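Nitrite oxidoreductase subunit A (Kuenenia stuttgartiensis, PDB 7B04) is the subunit of a molybdopterin oxidoreductase that carries a molybdenum atom, two pterin guanylate ester cofactors and an iron/sulfur cluster. Local coordinates at residues V585-F590 against K601-K606; P592-Y597 against N757-I762; W1023-K1028 against S1049-G1054. All coordinates share one frame; numbering follows the deposited sequence.

How the interactions relate
Interactions 1 and 2 are neighbours, with centres 11 Å apart, and their segments alternate along the chain: the loop after helix 582-585 supplies 585-590, then 592-597, then 601-606, while 757-762 arrives from much later in the sequence. They also touch. Asn-757 ND2 lies 2.9 Å from Val-589 O, probably a hydrogen bond, and the CB of Asn-593 packs 3.7 Å from CD2 of Leu-603. Interaction 3 stands apart, its centre about 44 Å from the centres of the other two. It lies near a bound MD1, with the side chain of Trp-1023 about 6 Å from it.

Interaction 1 of 3, residues V585-F590 against K601-K606; sequences VAEDVF and KDLNIK
The carboxylate of Glu-587 meets Leu-603 through one oxygen, OE2, which sits 3.4 Å from the Leu-603 CD2 methyl, the two side chains crossing at about a right angle. Its charge is answered by long, weak ion pairs, OE1 with Arg-241 and OE2 with Arg-772. The carboxylate of Asp-588 is approached from above its plane: Phe-590 N gives a hydrogen bond to Asp-588 OD1 at 3.2 Å, which makes an Asx turn. With CG anti to the backbone N (chi1 -165°) and beside the carbonyl carbon, the carboxylate faces forward along the chain to Phe-590 N. The same OD1 forms a salt bridge with Arg-608. The CB of Asp-588 lies 3.8 Å from the CB of Asn-604.

Between the backbones there is a single beta bridge, Glu-587 with Ile-605, and it ties the chain just after helix 582-585 to a later part of the same loop. The ten residues between the two segments contain neither helix nor strand, so this bridge closes an irregular excursion. Two hydrogen bonds flank the bridged pair. Asp-588 N donates to Asn-604 O at 2.6 Å, the N-H pointing well at the oxygen (159°) with the donor tilted 22° from the carbonyl plane. Lys-606 N also reaches Ala-586 O, but that bond is weak because its angle is poor. Two CA-H...O contacts add to them, from Ile-605 CA to Ala-586 O and from Glu-587 CA to Asn-604 O, both 3.4 Å long.

Apolar contact is slight. The Ile-605 CG2 methyl lies 3.6 Å from Ala-586 O and 4.3 Å from Ala-586 CB. The Lys-606 chain runs out nearly straight from the bridge, and its NZ forms a salt bridge with Asp-259.

Interaction 2 of 3, residues P592-Y597 against N757-I762; sequences PNLDPY and NWKFAI
The touching parts of the two segments, 592 to 596 and 757 to 760, run in the same direction with end-to-end lines only 8° apart, the CA atoms of Pro-592 and Asn-757 being 6.1 Å from each other. On one side is an irregular loop containing an Asx turn, where Asp-595 N donates to Asn-593 OD1 at 3.3 Å from above the amide plane. On the other, Trp-758 takes the N-cap position of the short helix 759-762. No hydrogen bond joins the two.

Phe-760 makes most of the contact, its ring packing on the loop backbone as well as on Pro-596. Its CG stands anti to the carbonyl carbon (chi1 -57°), which sends the ring out from the first turn of the helix into the curve of the loop. Asn-593 O lies at the ring edge, in plane, 3.8 Å from Phe-760 CE2, and Leu-594 O is 3.6 Å from Phe-760 CZ. Pro-596 CG comes to 3.5 Å from Phe-760 CE1, near the ring plane, the two side chains crossing at about a right angle. Arg-772 NH2, from helix 767-774, hydrogen-bonds both Asn-593 O and Asp-595 O.

Beside this, Lys-759 bends at chi2 and chi3, and its aliphatic part lies across the end of Leu-594, CG 4.1 Å from Leu-594 CD2. At the start of the pair, Asn-757, whose amide nitrogen has Val-589 and Arg-753 as partners, brings OD1 to 4.1 Å from the CB of Pro-592.

Interaction 3 of 3, residues W1023-K1028 against S1049-G1054; sequences WISSDK and SSFRYG
The contact lies near the bound MD1, in the long connection between strands 1015-1018 and 1102-1109 of the mixed six-stranded sheet; 1023-1028 leads into helix 1027-1033, with Ser-1026 at its N-cap.

Trp-1023 and Ser-1050 hold each other by two hydrogen bonds. Ser-1050 N donates to Trp-1023 O at 2.8 Å, nearly straight (170°) and in the carbonyl plane. In return Trp-1023 N donates to Ser-1050 OG at 2.9 Å, the hydroxyl being turned back beside its own backbone N (chi1 -43°). The same Trp-1023 O lies at the edge of the Phe-1051 ring, 3.6 Å from CD1, and receives a CA-H...O contact from Ser-1049. The indole leads away from the pair, and its NE1 bonds to Ser-924 O.

Further along, Ser-1025 points its hydroxyl into the bend of 1049-1054. Its OG donates to Gly-1054 O at 2.8 Å, with the donor tilted 17° from the carbonyl plane, and lies 3.4 Å from Phe-1051 CB. Ser-1049 braces the bend from inside, its OG donating to Phe-1051 O on a lone pair.

Neutral hydroxyl and main-chain bonds thus link two buried loops without any charge across the segments, which is consistent with a firmly held backbone at Trp-1023, the residue whose side chain extends in the direction of the cofactor.

Interaction 1 of 3, residues V585-F590 against K601-K606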
loop_
_atom_site.group_PDB
_atom_site.type_symbol
_atom_site.label_atom_id
_atom_site.label_comp_id
_atom_site.label_asym_id
_atom_site.label_seq_id
_atom_site.Cartn_x
_atom_site.Cartn_y
_atom_site.Cartn_z
ATOM N N VAL B 585 -32.988 3.092 4.860
ATOM C CA VAL B 585 -32.664 4.174 5.786
ATOM C C VAL B 585 -33.829 5.122 6.061
ATOM O O VAL B 585 -33.818 5.806 7.096
ATOM C CB VAL B 585 -31.450 4.982 5.282
ATOM C CG1 VAL B 585 -30.232 4.084 5.154
ATOM C CG2 VAL B 585 -31.773 5.661 3.961
ATOM N N ALA B 586 -34.826 5.185 5.181
ATOM C CA ALA B 586 -35.924 6.132 5.326
ATOM C C ALA B 586 -37.271 5.424 5.405
ATOM O O ALA B 586 -38.297 5.978 5.010
ATOM C CB ALA B 586 -35.919 7.147 4.183
ATOM N N GLU B 587 -37.280 4.198 5.920
ATOM C CA GLU B 587 -38.536 3.512 6.178
ATOM C C GLU B 587 -39.250 4.183 7.344
ATOM O O GLU B 587 -38.613 4.664 8.285
ATOM C CB GLU B 587 -38.280 2.036 6.489
ATOM C CG GLU B 587 -39.399 1.097 6.070
ATOM C CD GLU B 587 -39.426 -0.173 6.899
ATOM O OE1 GLU B 587 -39.400 -0.071 8.144
ATOM O OE2 GLU B 587 -39.465 -1.272 6.309
ATOM N N ASP B 588 -40.578 4.230 7.274
ATOM C CA ASP B 588 -41.347 4.874 8.331
ATOM C C ASP B 588 -41.146 4.126 9.643
ATOM O O ASP B 588 -41.517 2.955 9.765
ATOM C CB ASP B 588 -42.828 4.935 7.958
ATOM C CG ASP B 588 -43.612 5.896 8.837
ATOM O OD1 ASP B 588 -43.063 6.352 9.862
ATOM O OD2 ASP B 588 -44.773 6.206 8.505
ATOM N N VAL B 589 -40.548 4.811 10.621
ATOM C CA VAL B 589 -40.249 4.184 11.905
ATOM C C VAL B 589 -41.529 3.756 12.603
ATOM O O VAL B 589 -41.598 2.673 13.199
ATOM C CB VAL B 589 -39.420 5.144 12.775
ATOM C CG1 VAL B 589 -39.264 4.590 14.170
ATOM C CG2 VAL B 589 -38.072 5.371 12.144
ATOM N N PHE B 590 -42.567 4.580 12.521
ATOM C CA PHE B 590 -43.828 4.301 13.183
ATOM C C PHE B 590 -44.728 3.434 12.317
ATOM O O PHE B 590 -45.774 2.977 12.789
ATOM C CB PHE B 590 -44.516 5.617 13.560
ATOM C CG PHE B 590 -43.841 6.350 14.686
ATOM C CD1 PHE B 590 -44.365 6.320 15.967
ATOM C CD2 PHE B 590 -42.667 7.048 14.466
ATOM C CE1 PHE B 590 -43.743 7.003 16.999
ATOM C CE2 PHE B 590 -42.039 7.731 15.494
ATOM C CZ PHE B 590 -42.579 7.706 16.762
ATOM N N LYS B 601 -41.821 -1.859 -2.927
ATOM C CA LYS B 601 -42.836 -0.836 -3.131
ATOM C C LYS B 601 -43.944 -0.903 -2.090
ATOM O O LYS B 601 -44.740 0.037 -1.993
ATOM C CB LYS B 601 -43.432 -0.958 -4.535
ATOM C CG LYS B 601 -42.472 -0.558 -5.644
ATOM C CD LYS B 601 -43.135 -0.639 -7.008
ATOM C CE LYS B 601 -42.169 -0.241 -8.114
ATOM N NZ LYS B 601 -42.800 -0.323 -9.459
ATOM N N ASP B 602 -44.012 -1.985 -1.315
ATOM C CA ASP B 602 -44.943 -2.095 -0.200
ATOM C C ASP B 602 -44.409 -1.451 1.073
ATOM O O ASP B 602 -45.056 -1.559 2.121
ATOM C CB ASP B 602 -45.270 -3.567 0.074
ATOM C CG ASP B 602 -45.997 -4.229 -1.079
ATOM O OD1 ASP B 602 -46.743 -3.531 -1.798
ATOM O OD2 ASP B 602 -45.822 -5.452 -1.267
ATOM N N LEU B 603 -43.256 -0.792 1.009
ATOM C CA LEU B 603 -42.651 -0.170 2.176
ATOM C C LEU B 603 -43.116 1.272 2.311
ATOM O O LEU B 603 -43.261 1.987 1.316
ATOM C CB LEU B 603 -41.126 -0.208 2.074
ATOM C CG LEU B 603 -40.446 -1.577 2.050
ATOM C CD1 LEU B 603 -38.957 -1.426 1.783
ATOM C CD2 LEU B 603 -40.687 -2.310 3.357
ATOM N N ASN B 604 -43.347 1.695 3.552
ATOM C CA ASN B 604 -43.750 3.066 3.841
ATOM C C ASN B 604 -42.480 3.894 4.002
ATOM O O ASN B 604 -41.726 3.709 4.963
ATOM C CB ASN B 604 -44.618 3.119 5.094
ATOM C CG ASN B 604 -45.973 2.465 4.892
ATOM O OD1 ASN B 604 -46.623 2.664 3.866
ATOM N ND2 ASN B 604 -46.403 1.676 5.870
ATOM N N ILE B 605 -42.243 4.804 3.064
ATOM C CA ILE B 605 -41.011 5.580 3.013
ATOM C C ILE B 605 -41.258 6.938 3.651
ATOM O O ILE B 605 -41.955 7.787 3.084
ATOM C CB ILE B 605 -40.501 5.727 1.575
ATOM C CG1 ILE B 605 -40.264 4.346 0.969
ATOM C CG2 ILE B 605 -39.229 6.559 1.542
ATOM C CD1 ILE B 605 -39.307 3.495 1.770
ATOM N N LYS B 606 -40.680 7.148 4.833
ATOM C CA LYS B 606 -40.656 8.476 5.441
ATOM C C LYS B 606 -39.486 8.524 6.414
ATOM O O LYS B 606 -39.540 7.893 7.475
ATOM C CB LYS B 606 -41.969 8.789 6.145
ATOM C CG LYS B 606 -41.929 10.081 6.944
ATOM C CD LYS B 606 -43.280 10.397 7.556
ATOM C CE LYS B 606 -43.187 11.575 8.513
ATOM N NZ LYS B 606 -44.521 11.960 9.046
#

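Interaction 2 of 3, residues P592-Y597 against N757-I762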
loop_
_atom_site.group_PDB
_atom_site.type_symbol
_atom_site.label_atom_id
_atom_site.label_comp_id
_atom_site.label_asym_id
_atom_site.label_seq_id
_atom_site.Cartn_x
_atom_site.Cartn_y
_atom_site.Cartn_z
ATOM N N PRO B 592 -43.417 0.499 10.172
ATOM C CA PRO B 592 -42.500 -0.452 9.532
ATOM C C PRO B 592 -43.239 -1.681 9.022
ATOM O O PRO B 592 -44.256 -2.113 9.575
ATOM C CB PRO B 592 -41.550 -0.829 10.675
ATOM C CG PRO B 592 -42.462 -0.865 11.844
ATOM C CD PRO B 592 -43.485 0.252 11.633
ATOM N N ASN B 593 -42.729 -2.243 7.926
ATOM C CA ASN B 593 -43.323 -3.454 7.367
ATOM C C ASN B 593 -42.649 -4.682 7.972
ATOM O O ASN B 593 -41.422 -4.850 7.874
ATOM C CB ASN B 593 -43.216 -3.480 5.848
ATOM C CG ASN B 593 -44.115 -4.509 5.228
ATOM O OD1 ASN B 593 -44.885 -5.168 5.928
ATOM N ND2 ASN B 593 -44.061 -4.631 3.914
ATOM N N LEU B 594 -43.460 -5.551 8.574
ATOM C CA LEU B 594 -42.968 -6.740 9.257
ATOM C C LEU B 594 -43.304 -8.013 8.479
ATOM O O LEU B 594 -43.319 -9.109 9.047
ATOM C CB LEU B 594 -43.556 -6.798 10.670
ATOM C CG LEU B 594 -42.708 -6.048 11.709
ATOM C CD1 LEU B 594 -43.193 -4.616 11.844
ATOM C CD2 LEU B 594 -42.716 -6.763 13.054
ATOM N N ASP B 595 -43.580 -7.884 7.179
ATOM C CA ASP B 595 -43.810 -9.021 6.309
ATOM C C ASP B 595 -42.492 -9.402 5.662
ATOM O O ASP B 595 -41.899 -8.558 4.967
ATOM C CB ASP B 595 -44.832 -8.669 5.240
ATOM C CG ASP B 595 -45.279 -9.873 4.436
ATOM O OD1 ASP B 595 -45.515 -10.941 5.030
ATOM O OD2 ASP B 595 -45.400 -9.743 3.202
ATOM N N PRO B 596 -41.984 -10.624 5.868
ATOM C CA PRO B 596 -40.711 -11.000 5.231
ATOM C C PRO B 596 -40.752 -10.947 3.715
ATOM O O PRO B 596 -39.725 -10.672 3.077
ATOM C CB PRO B 596 -40.469 -12.430 5.737
ATOM C CG PRO B 596 -41.307 -12.539 6.974
ATOM C CD PRO B 596 -42.515 -11.698 6.722
ATOM N N TYR B 597 -41.916 -11.191 3.120
ATOM C CA TYR B 597 -42.091 -11.312 1.675
ATOM C C TYR B 597 -42.579 -10.016 1.045
ATOM O O TYR B 597 -43.370 -10.010 0.097
ATOM C CB TYR B 597 -43.033 -12.476 1.398
ATOM C CG TYR B 597 -42.655 -13.633 2.289
ATOM C CD1 TYR B 597 -41.342 -14.086 2.326
ATOM C CD2 TYR B 597 -43.577 -14.227 3.141
ATOM C CE1 TYR B 597 -40.965 -15.113 3.155
ATOM C CE2 TYR B 597 -43.204 -15.267 3.976
ATOM C CZ TYR B 597 -41.893 -15.704 3.972
ATOM O OH TYR B 597 -41.493 -16.730 4.791
ATOM N N ASN B 757 -38.469 -2.254 14.066
ATOM C CA ASN B 757 -37.618 -1.660 13.043
ATOM C C ASN B 757 -36.373 -2.498 12.785
ATOM O O ASN B 757 -35.729 -2.325 11.745
ATOM C CB ASN B 757 -37.232 -0.234 13.439
ATOM C CG ASN B 757 -38.229 0.798 12.946
ATOM O OD1 ASN B 757 -38.150 1.262 11.807
ATOM N ND2 ASN B 757 -39.182 1.154 13.799
ATOM N N TRP B 758 -35.998 -3.367 13.725
ATOM C CA TRP B 758 -34.853 -4.261 13.586
ATOM C C TRP B 758 -35.271 -5.725 13.689
ATOM O O TRP B 758 -34.477 -6.574 14.094
ATOM C CB TRP B 758 -33.788 -3.931 14.631
ATOM C CG TRP B 758 -33.295 -2.531 14.515
ATOM C CD1 TRP B 758 -33.759 -1.443 15.191
ATOM C CD2 TRP B 758 -32.248 -2.058 13.661
ATOM N NE1 TRP B 758 -33.062 -0.320 14.816
ATOM C CE2 TRP B 758 -32.130 -0.671 13.877
ATOM C CE3 TRP B 758 -31.398 -2.673 12.737
ATOM C CZ2 TRP B 758 -31.195 0.111 13.203
ATOM C CZ3 TRP B 758 -30.472 -1.894 12.068
ATOM C CH2 TRP B 758 -30.377 -0.517 12.305
ATOM N N LYS B 759 -36.519 -6.031 13.323
ATOM C CA LYS B 759 -37.062 -7.373 13.525
ATOM C C LYS B 759 -36.249 -8.429 12.785
ATOM O O LYS B 759 -35.785 -9.407 13.382
ATOM C CB LYS B 759 -38.525 -7.415 13.079
ATOM C CG LYS B 759 -39.169 -8.789 13.197
ATOM C CD LYS B 759 -39.057 -9.326 14.614
ATOM C CE LYS B 759 -39.875 -8.491 15.584
ATOM N NZ LYS B 759 -39.762 -8.993 16.979
ATOM N N PHE B 760 -36.064 -8.246 11.478
ATOM C CA PHE B 760 -35.358 -9.249 10.692
ATOM C C PHE B 760 -33.864 -9.268 10.986
ATOM O O PHE B 760 -33.216 -10.298 10.772
ATOM C CB PHE B 760 -35.626 -9.016 9.206
ATOM C CG PHE B 760 -37.084 -9.032 8.851
ATOM C CD1 PHE B 760 -37.770 -10.231 8.752
ATOM C CD2 PHE B 760 -37.773 -7.851 8.634
ATOM C CE1 PHE B 760 -39.113 -10.251 8.435
ATOM C CE2 PHE B 760 -39.118 -7.866 8.316
ATOM C CZ PHE B 760 -39.788 -9.068 8.216
ATOM N N ALA B 761 -33.308 -8.163 11.484
ATOM C CA ALA B 761 -31.916 -8.171 11.922
ATOM C C ALA B 761 -31.745 -9.034 13.165
ATOM O O ALA B 761 -30.803 -9.831 13.258
ATOM C CB ALA B 761 -31.439 -6.743 12.182
ATOM N N ILE B 762 -32.647 -8.882 14.139
ATOM C CA ILE B 762 -32.554 -9.651 15.375
ATOM C C ILE B 762 -32.762 -11.136 15.103
ATOM O O ILE B 762 -32.067 -11.988 15.665
ATOM C CB ILE B 762 -33.564 -9.121 16.407
ATOM C CG1 ILE B 762 -33.225 -7.679 16.781
ATOM C CG2 ILE B 762 -33.582 -10.004 17.646
ATOM C CD1 ILE B 762 -34.324 -6.977 17.524
#

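Interaction 3 of 3, residues W1023-K1028 against S1049-G1054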
loop_
_atom_site.group_PDB
_atom_site.type_symbol
_atom_site.label_atom_id
_atom_site.label_comp_id
_atom_site.label_asym_id
_atom_site.label_seq_id
_atom_site.Cartn_x
_atom_site.Cartn_y
_atom_site.Cartn_z
ATOM N N TRP B 1023 -1.477 6.193 12.834
ATOM C CA TRP B 1023 -2.178 6.262 14.114
ATOM C C TRP B 1023 -1.587 7.402 14.938
ATOM O O TRP B 1023 -0.388 7.415 15.234
ATOM C CB TRP B 1023 -2.085 4.929 14.866
ATOM C CG TRP B 1023 -2.957 3.850 14.273
ATOM C CD1 TRP B 1023 -3.471 3.832 13.012
ATOM C CD2 TRP B 1023 -3.422 2.648 14.910
ATOM N NE1 TRP B 1023 -4.220 2.700 12.819
ATOM C CE2 TRP B 1023 -4.206 1.955 13.968
ATOM C CE3 TRP B 1023 -3.246 2.088 16.179
ATOM C CZ2 TRP B 1023 -4.817 0.737 14.253
ATOM C CZ3 TRP B 1023 -3.853 0.876 16.461
ATOM C CH2 TRP B 1023 -4.631 0.216 15.502
ATOM N N ILE B 1024 -2.450 8.348 15.333
ATOM C CA ILE B 1024 -1.982 9.620 15.885
ATOM C C ILE B 1024 -1.386 9.427 17.273
ATOM O O ILE B 1024 -1.687 8.468 17.995
ATOM C CB ILE B 1024 -3.123 10.652 15.915
ATOM C CG1 ILE B 1024 -4.166 10.278 16.967
ATOM C CG2 ILE B 1024 -3.775 10.772 14.545
ATOM C CD1 ILE B 1024 -5.181 11.370 17.237
ATOM N N SER B 1025 -0.524 10.367 17.651
ATOM C CA SER B 1025 0.028 10.384 18.996
ATOM C C SER B 1025 -1.050 10.770 19.998
ATOM O O SER B 1025 -1.720 11.796 19.844
ATOM C CB SER B 1025 1.200 11.362 19.076
ATOM O OG SER B 1025 2.235 10.998 18.179
ATOM N N SER B 1026 -1.220 9.943 21.019
ATOM C CA SER B 1026 -2.153 10.199 22.103
ATOM C C SER B 1026 -1.369 10.506 23.372
ATOM O O SER B 1026 -0.135 10.504 23.383
ATOM C CB SER B 1026 -3.091 9.008 22.302
ATOM O OG SER B 1026 -2.391 7.887 22.812
ATOM N N ASP B 1027 -2.102 10.789 24.449
ATOM C CA ASP B 1027 -1.455 11.035 25.733
ATOM C C ASP B 1027 -0.625 9.833 26.165
ATOM O O ASP B 1027 0.579 9.955 26.415
ATOM C CB ASP B 1027 -2.504 11.371 26.794
ATOM C CG ASP B 1027 -3.128 12.737 26.587
ATOM O OD1 ASP B 1027 -2.433 13.640 26.076
ATOM O OD2 ASP B 1027 -4.315 12.908 26.938
ATOM N N LYS B 1028 -1.246 8.652 26.208
ATOM C CA LYS B 1028 -0.582 7.469 26.749
ATOM C C LYS B 1028 0.578 7.004 25.878
ATOM O O LYS B 1028 1.572 6.489 26.405
ATOM C CB LYS B 1028 -1.595 6.344 26.931
ATOM C CG LYS B 1028 -2.616 6.636 28.009
ATOM C CD LYS B 1028 -3.662 5.549 28.093
ATOM C CE LYS B 1028 -4.707 5.905 29.127
ATOM N NZ LYS B 1028 -5.811 4.910 29.178
ATOM N N SER B 1049 1.020 4.397 18.437
ATOM C CA SER B 1049 1.122 5.583 17.594
ATOM C C SER B 1049 2.229 5.391 16.568
ATOM O O SER B 1049 3.242 4.730 16.831
ATOM C CB SER B 1049 1.407 6.843 18.420
ATOM O OG SER B 1049 2.072 7.801 17.626
ATOM N N SER B 1050 2.015 5.957 15.391
ATOM C CA SER B 1050 2.995 5.927 14.317
ATOM C C SER B 1050 3.984 7.087 14.386
ATOM O O SER B 1050 4.878 7.170 13.540
ATOM C CB SER B 1050 2.283 5.923 12.964
ATOM O OG SER B 1050 1.170 5.035 12.965
ATOM N N PHE B 1051 3.790 8.028 15.305
ATOM C CA PHE B 1051 4.679 9.167 15.483
ATOM C C PHE B 1051 5.212 9.149 16.908
ATOM O O PHE B 1051 4.594 8.570 17.811
ATOM C CB PHE B 1051 3.967 10.519 15.251
ATOM C CG PHE B 1051 3.102 10.545 14.036
ATOM C CD1 PHE B 1051 1.823 10.029 14.082
ATOM C CD2 PHE B 1051 3.548 11.118 12.857
ATOM C CE1 PHE B 1051 1.010 10.054 12.974
ATOM C CE2 PHE B 1051 2.729 11.149 11.740
ATOM C CZ PHE B 1051 1.461 10.614 11.803
ATOM N N ARG B 1052 6.352 9.812 17.115
ATOM C CA ARG B 1052 6.813 10.045 18.480
ATOM C C ARG B 1052 5.898 11.044 19.179
ATOM O O ARG B 1052 5.342 10.763 20.249
ATOM C CB ARG B 1052 8.265 10.534 18.481
ATOM C CG ARG B 1052 9.250 9.551 17.877
ATOM C CD ARG B 1052 10.656 10.127 17.860
ATOM N NE ARG B 1052 11.214 10.261 19.201
ATOM C CZ ARG B 1052 12.371 10.857 19.473
ATOM N NH1 ARG B 1052 13.097 11.381 18.494
ATOM N NH2 ARG B 1052 12.803 10.930 20.725
ATOM N N TYR B 1053 5.718 12.211 18.571
ATOM C CA TYR B 1053 4.770 13.209 19.034
ATOM C C TYR B 1053 3.991 13.747 17.841
ATOM O O TYR B 1053 4.483 13.757 16.708
ATOM C CB TYR B 1053 5.452 14.382 19.756
ATOM C CG TYR B 1053 6.519 13.999 20.753
ATOM C CD1 TYR B 1053 7.838 13.850 20.356
ATOM C CD2 TYR B 1053 6.213 13.809 22.096
ATOM C CE1 TYR B 1053 8.821 13.507 21.261
ATOM C CE2 TYR B 1053 7.194 13.467 23.009
ATOM C CZ TYR B 1053 8.497 13.318 22.583
ATOM O OH TYR B 1053 9.489 12.978 23.472
ATOM N N GLY B 1054 2.771 14.193 18.106
ATOM C CA GLY B 1054 1.969 14.849 17.092
ATOM C C GLY B 1054 1.483 13.892 16.018
ATOM O O GLY B 1054 1.686 12.679 16.062
#